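PDB 4HZD: CysE, serine acetyltransferase from Brucella abortus, which probably catalyses transfer of the acetyl group from acetyl-coenzyme A to L-serine, giving O-acetylserine for cysteine biosynthesis. Local coordinates for residues 88-100 / 108-122. Numbering follows the deposited sequence.
Sequences SHVLRVDIQAVYD and FMDPVLYLKGFHAIQ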
loop_
_atom_site.group_PDB
_atom_site.type_symbol
_atom_site.label_atom_id
_atom_site.label_comp_id
_atom_site.label_asym_id
_atom_site.label_seq_id
_atom_site.Cartn_x
_atom_site.Cartn_y
_atom_site.Cartn_z
ATOM N N SER A 88 -24.981 10.910 15.621
ATOM C CA SER A 88 -24.320 10.957 16.931
ATOM C C SER A 88 -25.020 10.148 18.011
ATOM O O SER A 88 -24.377 9.422 18.751
ATOM C CB SER A 88 -24.179 12.412 17.405
ATOM O OG SER A 88 -23.225 13.098 16.627
ATOM N N HIS A 89 -26.336 10.285 18.129
ATOM C CA HIS A 89 -27.101 9.462 19.075
ATOM C C HIS A 89 -27.265 8.009 18.605
ATOM O O HIS A 89 -27.128 7.068 19.417
ATOM C CB HIS A 89 -28.462 10.104 19.325
ATOM C CG HIS A 89 -29.472 9.173 19.960
ATOM N ND1 HIS A 89 -29.460 8.883 21.265
ATOM C CD2 HIS A 89 -30.545 8.462 19.407
ATOM C CE1 HIS A 89 -30.468 8.027 21.548
ATOM N NE2 HIS A 89 -31.132 7.776 20.410
ATOM N N VAL A 90 -27.549 7.823 17.305
ATOM C CA VAL A 90 -27.750 6.480 16.741
ATOM C C VAL A 90 -26.510 5.612 17.009
ATOM O O VAL A 90 -26.639 4.480 17.500
ATOM C CB VAL A 90 -28.088 6.512 15.234
ATOM C CG1 VAL A 90 -28.081 5.119 14.627
ATOM C CG2 VAL A 90 -29.430 7.202 14.958
ATOM N N LEU A 91 -25.310 6.136 16.744
ATOM C CA LEU A 91 -24.100 5.292 16.876
ATOM C C LEU A 91 -23.841 4.919 18.358
ATOM O O LEU A 91 -23.352 3.834 18.663
ATOM C CB LEU A 91 -22.861 5.957 16.213
ATOM C CG LEU A 91 -22.228 7.177 16.874
ATOM C CD1 LEU A 91 -21.318 6.732 18.004
ATOM C CD2 LEU A 91 -21.476 8.070 15.881
ATOM N N ARG A 92 -24.145 5.845 19.257
ATOM C CA ARG A 92 -24.088 5.627 20.707
ATOM C C ARG A 92 -25.097 4.571 21.211
ATOM O O ARG A 92 -24.762 3.745 22.077
ATOM C CB ARG A 92 -24.259 6.965 21.468
ATOM C CG ARG A 92 -22.938 7.747 21.665
ATOM C CD ARG A 92 -23.182 9.196 22.112
ATOM N NE ARG A 92 -21.957 10.023 22.113
ATOM C CZ ARG A 92 -21.422 10.633 21.040
ATOM N NH1 ARG A 92 -21.945 10.496 19.823
ATOM N NH2 ARG A 92 -20.326 11.377 21.181
ATOM N N VAL A 93 -26.317 4.598 20.691
ATOM C CA VAL A 93 -27.284 3.534 21.027
ATOM C C VAL A 93 -26.834 2.174 20.433
ATOM O O VAL A 93 -26.983 1.126 21.077
ATOM C CB VAL A 93 -28.751 3.883 20.687
ATOM C CG1 VAL A 93 -29.183 5.120 21.462
ATOM C CG2 VAL A 93 -28.949 4.140 19.216
ATOM N N ASP A 94 -26.245 2.198 19.234
ATOM C CA ASP A 94 -25.721 0.964 18.623
ATOM C C ASP A 94 -24.568 0.383 19.441
ATOM O O ASP A 94 -24.457 -0.839 19.605
ATOM C CB ASP A 94 -25.286 1.195 17.167
ATOM C CG ASP A 94 -26.444 1.372 16.208
ATOM O OD1 ASP A 94 -27.625 1.109 16.548
ATOM O OD2 ASP A 94 -26.181 1.787 15.066
ATOM N N ILE A 95 -23.699 1.261 19.948
ATOM C CA ILE A 95 -22.605 0.863 20.836
ATOM C C ILE A 95 -23.152 0.303 22.163
ATOM O O ILE A 95 -22.718 -0.763 22.639
ATOM C CB ILE A 95 -21.645 2.054 21.110
ATOM C CG1 ILE A 95 -20.806 2.398 19.872
ATOM C CG2 ILE A 95 -20.726 1.760 22.302
ATOM C CD1 ILE A 95 -19.959 3.654 20.085
ATOM N N GLN A 96 -24.113 1.032 22.739
ATOM C CA GLN A 96 -24.811 0.586 23.942
ATOM C C GLN A 96 -25.523 -0.769 23.770
ATOM O O GLN A 96 -25.499 -1.575 24.694
ATOM C CB GLN A 96 -25.746 1.694 24.502
ATOM C CG GLN A 96 -26.345 1.371 25.871
ATOM C CD GLN A 96 -25.364 1.569 27.029
ATOM O OE1 GLN A 96 -24.493 2.444 27.002
ATOM N NE2 GLN A 96 -25.508 0.747 28.050
ATOM N N ALA A 97 -26.066 -1.054 22.578
ATOM C CA ALA A 97 -26.631 -2.375 22.278
ATOM C C ALA A 97 -25.624 -3.508 22.450
ATOM O O ALA A 97 -25.942 -4.553 23.042
ATOM C CB ALA A 97 -27.223 -2.426 20.875
ATOM N N VAL A 98 -24.422 -3.323 21.906
ATOM C CA VAL A 98 -23.393 -4.357 22.038
ATOM C C VAL A 98 -23.049 -4.528 23.504
ATOM O O VAL A 98 -22.950 -5.647 24.000
ATOM C CB VAL A 98 -22.079 -4.033 21.265
ATOM C CG1 VAL A 98 -21.048 -5.141 21.491
ATOM C CG2 VAL A 98 -22.354 -3.894 19.771
ATOM N N TYR A 99 -22.831 -3.405 24.173
ATOM C CA TYR A 99 -22.389 -3.415 25.559
ATOM C C TYR A 99 -23.423 -4.177 26.408
ATOM O O TYR A 99 -23.048 -5.034 27.202
ATOM C CB TYR A 99 -22.155 -1.986 26.074
ATOM C CG TYR A 99 -21.655 -1.952 27.513
ATOM C CD1 TYR A 99 -20.306 -2.204 27.823
ATOM C CD2 TYR A 99 -22.527 -1.686 28.559
ATOM C CE1 TYR A 99 -19.849 -2.184 29.135
ATOM C CE2 TYR A 99 -22.083 -1.651 29.873
ATOM C CZ TYR A 99 -20.751 -1.891 30.158
ATOM O OH TYR A 99 -20.341 -1.870 31.471
ATOM N N ASP A 100 -24.705 -3.887 26.181
ATOM C CA ASP A 100 -25.819 -4.514 26.926
ATOM C C ASP A 100 -26.132 -5.953 26.557
ATOM O O ASP A 100 -26.620 -6.698 27.402
ATOM C CB ASP A 100 -27.097 -3.680 26.778
ATOM C CG ASP A 100 -27.002 -2.334 27.489
ATOM O OD1 ASP A 100 -26.162 -2.176 28.378
ATOM O OD2 ASP A 100 -27.764 -1.425 27.143
ATOM N N PHE A 108 -17.019 -0.446 25.915
ATOM C CA PHE A 108 -17.576 0.398 24.860
ATOM C C PHE A 108 -16.637 0.478 23.641
ATOM O O PHE A 108 -17.080 0.627 22.478
ATOM C CB PHE A 108 -17.832 1.806 25.396
ATOM C CG PHE A 108 -18.908 1.876 26.423
ATOM C CD1 PHE A 108 -20.178 1.377 26.154
ATOM C CD2 PHE A 108 -18.669 2.457 27.653
ATOM C CE1 PHE A 108 -21.186 1.419 27.092
ATOM C CE2 PHE A 108 -19.684 2.506 28.607
ATOM C CZ PHE A 108 -20.948 1.992 28.318
ATOM N N MET A 109 -15.341 0.352 23.905
ATOM C CA MET A 109 -14.318 0.435 22.834
ATOM C C MET A 109 -14.338 -0.791 21.897
ATOM O O MET A 109 -13.912 -0.691 20.732
ATOM C CB MET A 109 -12.930 0.571 23.471
ATOM C CG MET A 109 -11.825 0.866 22.468
ATOM S SD MET A 109 -10.327 1.361 23.330
ATOM C CE MET A 109 -9.496 -0.137 23.781
ATOM N N ASP A 110 -14.836 -1.934 22.396
ATOM C CA ASP A 110 -14.801 -3.189 21.623
ATOM C C ASP A 110 -15.548 -3.081 20.284
ATOM O O ASP A 110 -14.971 -3.404 19.256
ATOM C CB ASP A 110 -15.227 -4.435 22.460
ATOM C CG ASP A 110 -14.300 -4.692 23.656
ATOM O OD1 ASP A 110 -13.103 -4.367 23.591
ATOM O OD2 ASP A 110 -14.769 -5.187 24.689
ATOM N N PRO A 111 -16.827 -2.632 20.276
ATOM C CA PRO A 111 -17.434 -2.446 18.927
ATOM C C PRO A 111 -16.741 -1.389 18.033
ATOM O O PRO A 111 -16.606 -1.589 16.800
ATOM C CB PRO A 111 -18.880 -1.996 19.232
ATOM C CG PRO A 111 -18.872 -1.588 20.704
ATOM C CD PRO A 111 -17.827 -2.461 21.348
ATOM N N VAL A 112 -16.344 -0.276 18.637
ATOM C CA VAL A 112 -15.725 0.805 17.886
ATOM C C VAL A 112 -14.491 0.296 17.141
ATOM O O VAL A 112 -14.325 0.549 15.925
ATOM C CB VAL A 112 -15.369 1.978 18.807
ATOM C CG1 VAL A 112 -14.574 3.030 18.036
ATOM C CG2 VAL A 112 -16.651 2.571 19.381
ATOM N N LEU A 113 -13.665 -0.496 17.812
ATOM C CA LEU A 113 -12.421 -0.908 17.124
ATOM C C LEU A 113 -12.517 -2.209 16.354
ATOM O O LEU A 113 -11.839 -2.358 15.350
ATOM C CB LEU A 113 -11.274 -1.044 18.123
ATOM C CG LEU A 113 -10.875 0.229 18.839
ATOM C CD1 LEU A 113 -9.854 -0.215 19.883
ATOM C CD2 LEU A 113 -10.292 1.241 17.856
ATOM N N TYR A 114 -13.328 -3.156 16.853
ATOM C CA TYR A 114 -13.156 -4.575 16.484
ATOM C C TYR A 114 -14.326 -5.235 15.745
ATOM O O TYR A 114 -14.126 -6.050 14.825
ATOM C CB TYR A 114 -12.692 -5.428 17.691
ATOM C CG TYR A 114 -11.455 -4.883 18.371
ATOM C CD1 TYR A 114 -10.271 -4.664 17.648
ATOM C CD2 TYR A 114 -11.474 -4.520 19.737
ATOM C CE1 TYR A 114 -9.147 -4.105 18.256
ATOM C CE2 TYR A 114 -10.348 -3.986 20.354
ATOM C CZ TYR A 114 -9.176 -3.804 19.614
ATOM O OH TYR A 114 -8.061 -3.247 20.204
ATOM N N LEU A 115 -15.547 -4.868 16.112
ATOM C CA LEU A 115 -16.665 -5.705 15.708
ATOM C C LEU A 115 -17.251 -5.295 14.362
ATOM O O LEU A 115 -17.849 -4.217 14.207
ATOM C CB LEU A 115 -17.701 -5.863 16.819
ATOM C CG LEU A 115 -17.038 -6.167 18.173
ATOM C CD1 LEU A 115 -18.036 -5.974 19.313
ATOM C CD2 LEU A 115 -16.367 -7.543 18.199
ATOM N N LYS A 116 -17.040 -6.163 13.379
ATOM C CA LYS A 116 -17.420 -5.849 11.999
ATOM C C LYS A 116 -18.924 -5.659 11.836
ATOM O O LYS A 116 -19.354 -4.897 10.986
ATOM C CB LYS A 116 -16.842 -6.891 10.997
ATOM C CG LYS A 116 -17.519 -8.252 11.033
ATOM C CD LYS A 116 -16.733 -9.290 10.210
ATOM C CE LYS A 116 -17.607 -10.518 9.940
ATOM N NZ LYS A 116 -16.775 -11.642 9.398
ATOM N N GLY A 117 -19.742 -6.277 12.705
ATOM C CA GLY A 117 -21.189 -6.003 12.667
ATOM C C GLY A 117 -21.491 -4.522 12.909
ATOM O O GLY A 117 -22.256 -3.894 12.159
ATOM N N PHE A 118 -20.868 -3.950 13.936
ATOM C CA PHE A 118 -21.046 -2.529 14.233
ATOM C C PHE A 118 -20.500 -1.666 13.063
ATOM O O PHE A 118 -21.144 -0.703 12.642
ATOM C CB PHE A 118 -20.348 -2.158 15.560
ATOM C CG PHE A 118 -20.321 -0.689 15.824
ATOM C CD1 PHE A 118 -21.440 -0.054 16.349
ATOM C CD2 PHE A 118 -19.163 0.073 15.565
ATOM C CE1 PHE A 118 -21.426 1.312 16.598
ATOM C CE2 PHE A 118 -19.141 1.439 15.814
ATOM C CZ PHE A 118 -20.280 2.070 16.318
ATOM N N HIS A 119 -19.336 -2.028 12.514
ATOM C CA HIS A 119 -18.777 -1.287 11.376
ATOM C C HIS A 119 -19.707 -1.387 10.177
ATOM O O HIS A 119 -19.948 -0.387 9.475
ATOM C CB HIS A 119 -17.391 -1.809 10.993
ATOM C CG HIS A 119 -16.382 -1.732 12.114
ATOM N ND1 HIS A 119 -15.454 -2.670 12.308
ATOM C CD2 HIS A 119 -16.247 -0.822 13.146
ATOM C CE1 HIS A 119 -14.722 -2.354 13.397
ATOM N NE2 HIS A 119 -15.212 -1.217 13.898
ATOM N N ALA A 120 -20.275 -2.575 9.936
ATOM C CA ALA A 120 -21.239 -2.700 8.827
ATOM C C ALA A 120 -22.475 -1.835 9.004
ATOM O O ALA A 120 -23.032 -1.333 8.035
ATOM C CB ALA A 120 -21.643 -4.135 8.598
ATOM N N ILE A 121 -22.981 -1.734 10.218
ATOM C CA ILE A 121 -24.221 -0.990 10.397
ATOM C C ILE A 121 -24.039 0.472 9.973
ATOM O O ILE A 121 -24.870 1.036 9.231
ATOM C CB ILE A 121 -24.722 -1.054 11.847
ATOM C CG1 ILE A 121 -25.318 -2.425 12.163
ATOM C CG2 ILE A 121 -25.830 -0.037 12.091
ATOM C CD1 ILE A 121 -25.350 -2.669 13.668
ATOM N N GLN A 122 -22.960 1.082 10.449
ATOM C CA GLN A 122 -22.695 2.502 10.143
ATOM C C GLN A 122 -22.338 2.687 8.672
ATOM O O GLN A 122 -22.708 3.691 8.047
ATOM C CB GLN A 122 -21.623 3.088 11.075
ATOM C CG GLN A 122 -21.738 2.666 12.532
ATOM C CD GLN A 122 -23.167 2.791 13.094
ATOM O OE1 GLN A 122 -23.966 3.634 12.646
ATOM N NE2 GLN A 122 -23.476 1.983 14.089
#
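Ile95 sits at the middle of this contact and spreads its branches over four partners. Its CG1 meets Phe118 CE1 at 3.5 Å, CD1 runs on to Val112 CG2 at 3.6 Å, and CG2, held anti to the backbone N, turns instead to Phe108 CD1 and Pro111 CG. One turn on, Val98 divides in the same way: CG2 packs on Pro111 CB and CG1 on Leu115 CD1 (3.8 Å). Phe118 also turns its ring edge to Asp94 CB and the carbonyl O of Leu91.

Among the aromatics, Phe108 CE1 lies over one face of the Tyr99 ring, 3.4 Å from Tyr99 CG, with the planes inclined at 32°. Gln96 OE1 closes on the same CE1 atom at 3.5 Å.

The polar link is at the other end. Gln122 NE2 donates an almost straight bond (2.9 Å, 167°) to the anti lone pair of Asp94 OD2, which also forms a salt bridge with Arg125; Trp87 NE1 holds Gln122 OE1, so both ends of the amide are gripped.

The helical segments 88-100 and 116-122 run nearly antiparallel (159°), an antiparallel helix pair with the short helix 109-113 packed against 88-100 from the connection, within the all-helical N-terminal domain that precedes the left-handed beta-helix of serine acetyltransferases.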